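PDB 3O7B: ribosome biogenesis Nep1 RNA methyltransferase from Archaeoglobus fulgidus, which probably methylates N1 of a specific pseudouridine in 16S ribosomal RNA, with S-adenosyl-L-methionine as methyl donor, during ribosome biogenesis. Local coordinates for residues L39-I44 against K76-R81; R103-Y108 against V119-R124; R167-F172 against R207-F212. All blocks are in the same frame, centred on the assembly; numbering follows the deposited sequence. Where two conformers were deposited one is given.

Contact 1 (L39-I44 against K76-R81); sequences LIPQKI and KSLEFR
I44 and S77 mark the closest approach of two backbones that never pair, their CA atoms 8.1 Å apart, and the gap is spanned by side chains, one of which reaches a backbone carbonyl. This is loop-to-loop packing in a SPOUT-class methyltransferase: L39-I44 follows strand 28-35, and K76-R81 leads from helix 68-71 toward helix 87-98. P41 and the 3-10 turn 42-44 after it, closed by I44 N bonding to P41 O, direct P41, K43 and I44 toward the second loop.

L78 answers them with a single methyl. Its CD2 reaches P41 CG at 3.9 Å and I44 CG2 at 4.0 Å, both side chains crossing that of L78 at about a right angle, while the aliphatic end of K43 closes over the same methyl, CE to CD2 3.9 Å. P41 and L78 also both lean on R84, whose NH1 takes the carbonyl of E79. The side chain of L78 lies about 11 Å from that of R86, a predicted contact point for substrate rRNA.

K43 supplies the polar link on the solvent-exposed side. Its CG is tucked between the backbone N and the carbonyl carbon (chi1 68°), and the extended chain brings CE beside S77 OG. The ammonium then comes down on the S77 carbonyl from above its plane, 51° out of it, with NZ 2.9 Å from S77 O.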
loop_
_atom_site.group_PDB
_atom_site.type_symbol
_atom_site.label_atom_id
_atom_site.label_comp_id
_atom_site.label_asym_id
_atom_site.label_seq_id
_atom_site.Cartn_x
_atom_site.Cartn_y
_atom_site.Cartn_z
ATOM N N LEU A 39 0.979 18.781 -9.542
ATOM C CA LEU A 39 -0.078 19.060 -10.495
ATOM C C LEU A 39 0.468 19.003 -11.927
ATOM O O LEU A 39 1.680 19.075 -12.144
ATOM C CB LEU A 39 -0.720 20.420 -10.196
ATOM C CG LEU A 39 -1.352 20.558 -8.809
ATOM C CD1 LEU A 39 -1.860 21.974 -8.583
ATOM C CD2 LEU A 39 -2.459 19.528 -8.610
ATOM N N ILE A 40 -0.423 18.850 -12.897
ATOM C CA ILE A 40 0.008 18.744 -14.289
ATOM C C ILE A 40 0.824 19.999 -14.664
ATOM O O ILE A 40 0.323 21.118 -14.498
ATOM C CB ILE A 40 -1.202 18.531 -15.233
ATOM C CG1 ILE A 40 -1.844 17.155 -14.965
ATOM C CG2 ILE A 40 -0.760 18.613 -16.701
ATOM C CD1 ILE A 40 -3.159 16.908 -15.702
ATOM N N PRO A 41 2.087 19.818 -15.122
ATOM C CA PRO A 41 2.918 20.957 -15.522
ATOM C C PRO A 41 2.303 21.760 -16.663
ATOM O O PRO A 41 1.650 21.209 -17.555
ATOM C CB PRO A 41 4.228 20.303 -15.978
ATOM C CG PRO A 41 4.265 19.003 -15.289
ATOM C CD PRO A 41 2.826 18.555 -15.253
ATOM N N GLN A 42 2.546 23.067 -16.609
ATOM C CA GLN A 42 1.967 24.058 -17.508
ATOM C C GLN A 42 2.060 23.653 -18.974
ATOM O O GLN A 42 1.070 23.717 -19.707
ATOM C CB GLN A 42 2.691 25.399 -17.315
ATOM C CG GLN A 42 3.306 25.629 -15.912
ATOM C CD GLN A 42 4.359 24.577 -15.513
ATOM O OE1 GLN A 42 5.187 24.148 -16.336
ATOM N NE2 GLN A 42 4.318 24.155 -14.250
ATOM N N LYS A 43 3.251 23.225 -19.381
ATOM C CA LYS A 43 3.582 23.052 -20.794
ATOM C C LYS A 43 2.918 21.857 -21.482
ATOM O O LYS A 43 2.982 21.732 -22.704
ATOM C CB LYS A 43 5.100 22.997 -20.973
ATOM C CG LYS A 43 5.770 21.762 -20.391
ATOM C CD LYS A 43 7.263 21.773 -20.676
ATOM C CE LYS A 43 7.866 20.381 -20.593
ATOM N NZ LYS A 43 9.260 20.366 -21.124
ATOM N N ILE A 44 2.287 20.977 -20.706
ATOM C CA ILE A 44 1.602 19.816 -21.286
ATOM C C ILE A 44 0.079 19.860 -21.097
ATOM O O ILE A 44 -0.629 18.919 -21.460
ATOM C CB ILE A 44 2.199 18.459 -20.776
ATOM C CG1 ILE A 44 1.912 18.246 -19.277
ATOM C CG2 ILE A 44 3.697 18.365 -21.097
ATOM C CD1 ILE A 44 2.090 16.811 -18.813
ATOM N N LYS A 76 5.797 12.991 -22.534
ATOM C CA LYS A 76 7.010 12.690 -23.301
ATOM C C LYS A 76 8.081 13.783 -23.225
ATOM O O LYS A 76 9.283 13.473 -23.200
ATOM C CB LYS A 76 6.665 12.361 -24.762
ATOM C CG LYS A 76 5.895 11.058 -24.951
ATOM C CD LYS A 76 5.295 10.963 -26.360
ATOM C CE LYS A 76 4.194 9.917 -26.423
ATOM N NZ LYS A 76 3.574 9.872 -27.774
ATOM N N SER A 77 7.652 15.041 -23.145
ATOM C CA SER A 77 8.571 16.185 -23.148
ATOM C C SER A 77 9.076 16.634 -21.776
ATOM O O SER A 77 9.855 17.581 -21.676
ATOM C CB SER A 77 7.917 17.377 -23.842
ATOM O OG SER A 77 6.826 17.873 -23.082
ATOM N N LEU A 78 8.614 15.980 -20.712
ATOM C CA LEU A 78 8.988 16.399 -19.359
ATOM C C LEU A 78 10.432 16.042 -19.000
ATOM O O LEU A 78 10.916 14.984 -19.385
ATOM C CB LEU A 78 8.036 15.781 -18.322
ATOM C CG LEU A 78 6.566 16.201 -18.330
ATOM C CD1 LEU A 78 5.889 15.515 -17.142
ATOM C CD2 LEU A 78 6.401 17.713 -18.229
ATOM N N GLU A 79 11.099 16.919 -18.251
ATOM C CA GLU A 79 12.407 16.609 -17.666
ATOM C C GLU A 79 12.257 15.624 -16.506
ATOM O O GLU A 79 11.192 15.560 -15.886
ATOM C CB GLU A 79 13.108 17.886 -17.179
ATOM C CG GLU A 79 13.394 18.908 -18.282
ATOM C CD GLU A 79 14.380 18.404 -19.328
ATOM O OE1 GLU A 79 15.395 17.766 -18.953
ATOM O OE2 GLU A 79 14.144 18.655 -20.530
ATOM N N PHE A 80 13.326 14.887 -16.213
ATOM C CA PHE A 80 13.336 13.815 -15.201
ATOM C C PHE A 80 12.040 12.990 -15.176
ATOM O O PHE A 80 11.498 12.669 -14.100
ATOM C CB PHE A 80 13.758 14.319 -13.799
ATOM C CG PHE A 80 12.962 15.501 -13.273
ATOM C CD1 PHE A 80 11.848 15.310 -12.450
ATOM C CD2 PHE A 80 13.369 16.815 -13.542
ATOM C CE1 PHE A 80 11.116 16.404 -11.948
ATOM C CE2 PHE A 80 12.647 17.907 -13.050
ATOM C CZ PHE A 80 11.521 17.702 -12.252
ATOM N N ARG A 81 11.572 12.626 -16.365
ATOM C CA ARG A 81 10.252 12.035 -16.512
ATOM C C ARG A 81 10.143 10.704 -15.778
ATOM O O ARG A 81 9.062 10.359 -15.273
ATOM C CB ARG A 81 9.848 11.891 -17.986
ATOM C CG ARG A 81 8.391 11.395 -18.187
ATOM C CD ARG A 81 8.418 9.926 -18.528
ATOM N NE ARG A 81 7.107 9.280 -18.649
ATOM C CZ ARG A 81 6.485 8.641 -17.662
ATOM N NH1 ARG A 81 7.007 8.604 -16.435
ATOM N NH2 ARG A 81 5.330 8.041 -17.906
#

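Contact 2 (R103-Y108 against V119-R124)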
loop_
_atom_site.group_PDB
_atom_site.type_symbol
_atom_site.label_atom_id
_atom_site.label_comp_id
_atom_site.label_asym_id
_atom_site.label_seq_id
_atom_site.Cartn_x
_atom_site.Cartn_y
_atom_site.Cartn_z
ATOM N N ARG A 103 3.408 6.669 18.255
ATOM C CA ARG A 103 3.003 8.037 17.933
ATOM C C ARG A 103 4.100 9.082 18.215
ATOM O O ARG A 103 3.814 10.277 18.237
ATOM C CB ARG A 103 1.686 8.389 18.668
ATOM C CG ARG A 103 0.548 7.384 18.454
ATOM C CD ARG A 103 -0.325 7.753 17.261
ATOM N NE ARG A 103 -0.606 6.600 16.415
ATOM C CZ ARG A 103 -1.584 6.528 15.513
ATOM N NH1 ARG A 103 -1.722 5.423 14.796
ATOM N NH2 ARG A 103 -2.428 7.545 15.326
ATOM N N ASP A 104 5.349 8.636 18.375
ATOM C CA ASP A 104 6.489 9.486 18.791
ATOM C C ASP A 104 7.282 10.067 17.623
ATOM O O ASP A 104 8.486 10.375 17.743
ATOM C CB ASP A 104 7.453 8.687 19.688
ATOM C CG ASP A 104 8.348 7.728 18.899
ATOM O OD1 ASP A 104 7.913 7.255 17.829
ATOM O OD2 ASP A 104 9.493 7.463 19.342
ATOM N N PHE A 105 6.628 10.176 16.478
ATOM C CA PHE A 105 7.284 10.764 15.329
ATOM C C PHE A 105 6.369 11.671 14.525
ATOM O O PHE A 105 5.135 11.556 14.549
ATOM C CB PHE A 105 7.938 9.690 14.440
ATOM C CG PHE A 105 6.966 8.684 13.848
ATOM C CD1 PHE A 105 6.312 8.952 12.651
ATOM C CD2 PHE A 105 6.771 7.447 14.464
ATOM C CE1 PHE A 105 5.443 8.008 12.091
ATOM C CE2 PHE A 105 5.913 6.494 13.910
ATOM C CZ PHE A 105 5.239 6.781 12.733
ATOM N N GLU A 106 6.997 12.606 13.839
ATOM C CA GLU A 106 6.348 13.452 12.853
ATOM C C GLU A 106 6.548 12.859 11.464
ATOM O O GLU A 106 7.448 12.037 11.264
ATOM C CB GLU A 106 6.929 14.869 12.860
ATOM C CG GLU A 106 6.617 15.732 14.067
ATOM C CD GLU A 106 7.025 17.188 13.815
ATOM O OE1 GLU A 106 8.248 17.493 13.721
ATOM O OE2 GLU A 106 6.122 18.041 13.682
ATOM N N VAL A 107 5.727 13.305 10.516
ATOM C CA VAL A 107 5.747 12.835 9.136
ATOM C C VAL A 107 5.763 13.988 8.158
ATOM O O VAL A 107 4.933 14.907 8.242
ATOM C CB VAL A 107 4.508 11.945 8.844
ATOM C CG1 VAL A 107 4.480 11.505 7.389
ATOM C CG2 VAL A 107 4.524 10.757 9.762
ATOM N N TYR A 108 6.729 13.959 7.238
ATOM C CA TYR A 108 6.835 14.949 6.191
ATOM C C TYR A 108 6.951 14.309 4.836
ATOM O O TYR A 108 7.496 13.200 4.707
ATOM C CB TYR A 108 8.094 15.817 6.381
ATOM C CG TYR A 108 8.096 16.638 7.642
ATOM C CD1 TYR A 108 7.563 17.921 7.639
ATOM C CD2 TYR A 108 8.598 16.129 8.829
ATOM C CE1 TYR A 108 7.566 18.697 8.788
ATOM C CE2 TYR A 108 8.610 16.907 9.988
ATOM C CZ TYR A 108 8.083 18.190 9.944
ATOM O OH TYR A 108 8.062 18.997 11.074
ATOM N N VAL A 119 2.365 16.218 7.578
ATOM C CA VAL A 119 1.189 15.375 7.809
ATOM C C VAL A 119 1.069 15.117 9.303
ATOM O O VAL A 119 1.927 14.470 9.890
ATOM C CB VAL A 119 1.278 14.023 7.025
ATOM C CG1 VAL A 119 -0.008 13.224 7.203
ATOM C CG2 VAL A 119 1.530 14.263 5.537
ATOM N N ASN A 120 0.010 15.647 9.930
ATOM C CA ASN A 120 -0.267 15.387 11.326
ATOM C C ASN A 120 -0.271 13.886 11.578
ATOM O O ASN A 120 -0.861 13.120 10.818
ATOM C CB ASN A 120 -1.640 16.001 11.645
ATOM C CG ASN A 120 -1.990 15.999 13.130
ATOM O OD1 ASN A 120 -1.688 15.075 13.875
ATOM N ND2 ASN A 120 -2.694 17.060 13.549
ATOM N N ARG A 121 0.405 13.472 12.640
ATOM C CA ARG A 121 0.527 12.072 12.970
ATOM C C ARG A 121 -0.841 11.419 13.121
ATOM O O ARG A 121 -0.981 10.224 12.878
ATOM C CB ARG A 121 1.416 11.896 14.222
ATOM C CG ARG A 121 1.653 10.455 14.653
ATOM C CD ARG A 121 2.395 9.651 13.583
ATOM N NE ARG A 121 2.498 8.235 13.919
ATOM C CZ ARG A 121 1.554 7.333 13.650
ATOM N NH1 ARG A 121 0.417 7.697 13.038
ATOM N NH2 ARG A 121 1.760 6.065 13.978
ATOM N N GLU A 122 -1.849 12.205 13.489
ATOM C CA GLU A 122 -3.185 11.664 13.712
ATOM C C GLU A 122 -4.097 11.633 12.468
ATOM O O GLU A 122 -5.241 11.175 12.524
ATOM C CB GLU A 122 -3.830 12.345 14.927
ATOM C CG GLU A 122 -3.046 12.116 16.252
ATOM C CD GLU A 122 -2.813 10.640 16.602
ATOM O OE1 GLU A 122 -3.737 9.812 16.438
ATOM O OE2 GLU A 122 -1.700 10.301 17.063
ATOM N N THR A 123 -3.577 12.065 11.324
ATOM C CA THR A 123 -4.352 12.085 10.085
ATOM C C THR A 123 -4.681 10.670 9.590
ATOM O O THR A 123 -3.801 9.803 9.532
ATOM C CB THR A 123 -3.574 12.845 8.978
ATOM O OG1 THR A 123 -3.389 14.192 9.407
ATOM C CG2 THR A 123 -4.325 12.854 7.659
ATOM N N ARG A 124 -5.950 10.435 9.239
ATOM C CA ARG A 124 -6.366 9.202 8.575
ATOM C C ARG A 124 -6.485 9.498 7.098
ATOM O O ARG A 124 -7.442 10.150 6.663
ATOM C CB ARG A 124 -7.730 8.716 9.090
ATOM C CG ARG A 124 -7.801 8.300 10.549
ATOM C CD ARG A 124 -9.172 7.612 10.836
ATOM N NE ARG A 124 -10.294 8.272 10.158
ATOM C CZ ARG A 124 -11.051 9.238 10.690
ATOM N NH1 ARG A 124 -10.827 9.646 11.929
ATOM N NH2 ARG A 124 -12.037 9.786 9.973
HETATM O O HOH W 1 3.638 14.861 11.989
#
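R121 is the centre of a mixed contact, part cation packing and part hairpin pairing, in which its guanidinium lies between the F105 ring and the guanidinium of R103. The site is the open end of the antiparallel hairpin formed by strands 105-111 and 116-119, where the second strand gives way to a turn.

At V107 and V119 one direct bond remains: V119 N donates to V107 O over 3.0 Å, nearly straight at 173°, and a water bridges V107 N to V119 O. Beyond it the chain folds into a type I turn from N120 to T123, tightened by an Asx turn in which N120 OD1 accepts from E122 N. The turn presents R121 and E122 to the first segment.

With CG anti to the backbone N (chi1 -178°) and a bend at chi2, R121 lays CD and NE over one face of F105, NE 3.3 Å from CZ, and CD makes a CH-pi contact. NH1 sits above the centre of the R103 guanidinium, 3.4 Å from R103 CZ, the two planes 35° apart. The two guanidinium groups can probably lie this close because a salt bridge joins R103 NH2 to E122 OE1 (2.8 Å), near the R103 plane, and because carbonyls of L98, S100 and L102 accept from R121, that of S100 also from R103 NH1. A leucine in place of R121 would probably leave the carbonyls of L98, S100 and L102 without these donors and the R103 guanidinium without the flat group over its face.

Around this group, V107 packs on L94, L97 and L98 of helix 87-98, F105 meets L97 and the ring of F30 on strand 28-35, and the N120 backbone hydrogen-bonds with L152 of strand 150-156.

Contact 3 (R167-F172 against R207-F212); sequences RDVLLF and RELGEF. With SAH (S-adenosyl-L-homocysteine), chain C.
V169 packs closely on F212, its CG1 3.5 Å from F212 CB, while its other methyl rests against the backbone carbonyl of L209. A CA-H...O contact runs from F212 CA to V169 O, and a water that accepts from V169 N lies 2.6 Å from E211 O. The backbone of V169 also hydrogen-bonds with K213, joining strands 168-172 and 212-215. Next along the strand, L171 CG stands anti to the backbone N (chi1 179°). From there CD2 reaches L209 CD1 at 4.0 Å and F212 CE1 at 3.8 Å. L171 and F212 run side by side, and L209 CD1 lies over one face of the F212 ring, offset toward its rim, so that V169, L171, L209 and F212 form one apolar patch.

G210, the first residue past the helix with non-helical torsions (phi 69°), lets the chain turn toward strand 212-215. At the far end of strand 168-172 the cofactor site begins. F172 O accepts from O2' of S-adenosylhomocysteine (2.6 Å), and F172 CB lies 3.5 Å from adenine N3.

The whole belongs to the knotted cofactor-binding half expected of a SPOUT enzyme. Helix 203-209 is the link of a beta-alpha-beta crossover from strand 189-194 to strand 212-215, passing strand 168-172 between them; V169 and L171 also pack on C192 of strand 189-194, and F172 on V227 and V231 of helix 224-239.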
loop_
_atom_site.group_PDB
_atom_site.type_symbol
_atom_site.label_atom_id
_atom_site.label_comp_id
_atom_site.label_asym_id
_atom_site.label_seq_id
_atom_site.Cartn_x
_atom_site.Cartn_y
_atom_site.Cartn_z
ATOM N N ARG A 167 17.881 16.716 14.190
ATOM C CA ARG A 167 17.655 15.283 14.110
ATOM C C ARG A 167 18.823 14.651 13.364
ATOM O O ARG A 167 19.345 15.260 12.448
ATOM C CB ARG A 167 16.345 15.007 13.364
ATOM C CG ARG A 167 15.098 15.448 14.115
ATOM C CD ARG A 167 13.908 15.559 13.166
ATOM N NE ARG A 167 12.690 15.795 13.940
ATOM C CZ ARG A 167 11.656 16.527 13.542
ATOM N NH1 ARG A 167 11.647 17.129 12.369
ATOM N NH2 ARG A 167 10.614 16.658 14.355
ATOM N N ASP A 168 19.186 13.427 13.742
ATOM C CA ASP A 168 20.214 12.629 13.040
ATOM C C ASP A 168 19.612 12.076 11.742
ATOM O O ASP A 168 18.723 11.209 11.795
ATOM C CB ASP A 168 20.642 11.439 13.908
ATOM C CG ASP A 168 21.493 11.837 15.102
ATOM O OD1 ASP A 168 22.260 12.812 14.990
ATOM O OD2 ASP A 168 21.401 11.139 16.142
ATOM N N VAL A 169 20.079 12.550 10.597
ATOM C CA VAL A 169 19.535 12.125 9.316
ATOM C C VAL A 169 20.046 10.753 8.931
ATOM O O VAL A 169 21.280 10.526 8.859
ATOM C CB VAL A 169 19.823 13.126 8.174
ATOM C CG1 VAL A 169 19.323 12.581 6.839
ATOM C CG2 VAL A 169 19.175 14.465 8.476
ATOM N N LEU A 170 19.120 9.831 8.668
ATOM C CA LEU A 170 19.445 8.492 8.184
ATOM C C LEU A 170 18.865 8.368 6.794
ATOM O O LEU A 170 17.633 8.373 6.636
ATOM C CB LEU A 170 18.858 7.443 9.129
ATOM C CG LEU A 170 19.175 7.571 10.611
ATOM C CD1 LEU A 170 18.406 6.514 11.401
ATOM C CD2 LEU A 170 20.697 7.425 10.865
ATOM N N LEU A 171 19.716 8.346 5.773
ATOM C CA LEU A 171 19.277 8.265 4.391
ATOM C C LEU A 171 19.379 6.819 3.945
ATOM O O LEU A 171 20.464 6.230 3.923
ATOM C CB LEU A 171 20.129 9.148 3.466
ATOM C CG LEU A 171 19.760 9.105 1.992
ATOM C CD1 LEU A 171 18.334 9.656 1.766
ATOM C CD2 LEU A 171 20.769 9.872 1.138
ATOM N N PHE A 172 18.240 6.232 3.609
ATOM C CA PHE A 172 18.239 4.849 3.160
ATOM C C PHE A 172 18.530 4.799 1.671
ATOM O O PHE A 172 17.814 5.383 0.863
ATOM C CB PHE A 172 16.928 4.168 3.597
ATOM C CG PHE A 172 16.912 3.883 5.068
ATOM C CD1 PHE A 172 17.399 2.665 5.569
ATOM C CD2 PHE A 172 16.522 4.855 5.982
ATOM C CE1 PHE A 172 17.474 2.425 6.939
ATOM C CE2 PHE A 172 16.586 4.622 7.353
ATOM C CZ PHE A 172 17.070 3.401 7.835
ATOM N N ARG A 207 22.332 17.669 -0.806
ATOM C CA ARG A 207 22.900 18.859 -0.170
ATOM C C ARG A 207 22.006 19.399 0.948
ATOM O O ARG A 207 22.483 19.774 2.015
ATOM C CB ARG A 207 23.173 19.953 -1.202
ATOM C CG ARG A 207 24.307 19.622 -2.162
ATOM C CD ARG A 207 24.808 20.857 -2.907
ATOM N NE ARG A 207 23.780 21.489 -3.739
ATOM C CZ ARG A 207 23.498 21.146 -4.995
ATOM N NH1 ARG A 207 24.164 20.165 -5.599
ATOM N NH2 ARG A 207 22.542 21.794 -5.654
ATOM N N GLU A 208 20.694 19.413 0.715
ATOM C CA GLU A 208 19.758 19.873 1.742
ATOM C C GLU A 208 19.783 19.061 3.038
ATOM O O GLU A 208 19.427 19.570 4.090
ATOM C CB GLU A 208 18.335 19.866 1.196
ATOM C CG GLU A 208 18.048 20.989 0.251
ATOM C CD GLU A 208 17.929 22.302 0.974
ATOM O OE1 GLU A 208 16.952 22.504 1.726
ATOM O OE2 GLU A 208 18.832 23.139 0.798
ATOM N N LEU A 209 20.166 17.785 2.959
ATOM C CA LEU A 209 20.139 16.948 4.140
ATOM C C LEU A 209 21.195 17.324 5.190
ATOM O O LEU A 209 21.068 16.980 6.366
ATOM C CB LEU A 209 20.295 15.476 3.744
ATOM C CG LEU A 209 19.162 14.883 2.906
ATOM C CD1 LEU A 209 19.544 13.482 2.485
ATOM C CD2 LEU A 209 17.859 14.893 3.718
ATOM N N GLY A 210 22.253 18.014 4.742
ATOM C CA GLY A 210 23.357 18.365 5.653
ATOM C C GLY A 210 24.123 17.122 6.065
ATOM O O GLY A 210 24.421 16.274 5.227
ATOM N N GLU A 211 24.429 17.008 7.349
ATOM C CA GLU A 211 25.085 15.814 7.883
ATOM C C GLU A 211 24.109 14.651 7.750
ATOM O O GLU A 211 22.946 14.780 8.128
ATOM C CB GLU A 211 25.436 15.989 9.358
ATOM C CG GLU A 211 26.005 14.734 10.010
ATOM C CD GLU A 211 26.231 14.837 11.500
ATOM O OE1 GLU A 211 25.686 15.759 12.165
ATOM O OE2 GLU A 211 26.965 13.980 12.013
ATOM N N PHE A 212 24.571 13.529 7.221
ATOM C CA PHE A 212 23.739 12.331 7.188
ATOM C C PHE A 212 24.552 11.067 7.137
ATOM O O PHE A 212 25.738 11.079 6.767
ATOM C CB PHE A 212 22.713 12.358 6.038
ATOM C CG PHE A 212 23.296 12.293 4.649
ATOM C CD1 PHE A 212 23.524 11.070 4.018
ATOM C CD2 PHE A 212 23.558 13.455 3.937
ATOM C CE1 PHE A 212 24.024 11.023 2.722
ATOM C CE2 PHE A 212 24.047 13.412 2.641
ATOM C CZ PHE A 212 24.294 12.193 2.028
HETATM N N SAH C . 17.201 4.590 -6.627
HETATM C CA SAH C . 16.178 3.544 -6.918
HETATM C CB SAH C . 14.833 4.205 -7.187
HETATM C CG SAH C . 14.064 4.544 -5.912
HETATM S SD SAH C . 13.744 3.092 -4.865
HETATM C C SAH C . 16.584 2.650 -8.086
HETATM O O SAH C . 17.697 2.764 -8.604
HETATM C "C5'" SAH C . 12.886 3.802 -3.434
HETATM C "C4'" SAH C . 13.710 4.134 -2.194
HETATM O "O4'" SAH C . 13.958 2.987 -1.404
HETATM C "C3'" SAH C . 15.097 4.682 -2.473
HETATM O "O3'" SAH C . 15.058 6.036 -2.848
HETATM C "C2'" SAH C . 15.776 4.448 -1.149
HETATM O "O2'" SAH C . 15.395 5.452 -0.203
HETATM C "C1'" SAH C . 15.181 3.127 -0.698
HETATM N N9 SAH C . 15.986 1.912 -0.995
HETATM C C8 SAH C . 15.910 1.110 -2.112
HETATM N N7 SAH C . 16.788 0.083 -1.962
HETATM C C5 SAH C . 17.389 0.205 -0.761
HETATM C C6 SAH C . 18.356 -0.548 -0.105
HETATM N N6 SAH C . 18.877 -1.654 -0.662
HETATM N N1 SAH C . 18.782 -0.165 1.145
HETATM C C2 SAH C . 18.278 0.977 1.740
HETATM N N3 SAH C . 17.326 1.722 1.081
HETATM C C4 SAH C . 16.897 1.356 -0.147
HETATM O O HOH W 2 22.033 14.880 10.604
#

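In the fold
Contacts 2 and 3 belong to one mixed sheet, contact 2 at the antiparallel hairpin and contact 3 in the parallel region beside the cofactor; a salt bridge from E106 OE1 to R167 NH2 (2.6 Å) ties them. Contact 1 joins two loops beyond that sheet, its nearest atoms about 13 Å from contact 3. All three are largely buried with exposed residues at the edge: K43 and S77 in contact 1, R103 and E122 in contact 2, E211 and partly F212 in contact 3. Contact 1 adds one lysine bond, contact 2 sets two arginine guanidinium groups against each other beside a carboxylate and backbone carbonyls near the end of helix 87-98, and contact 3 is mostly carbon.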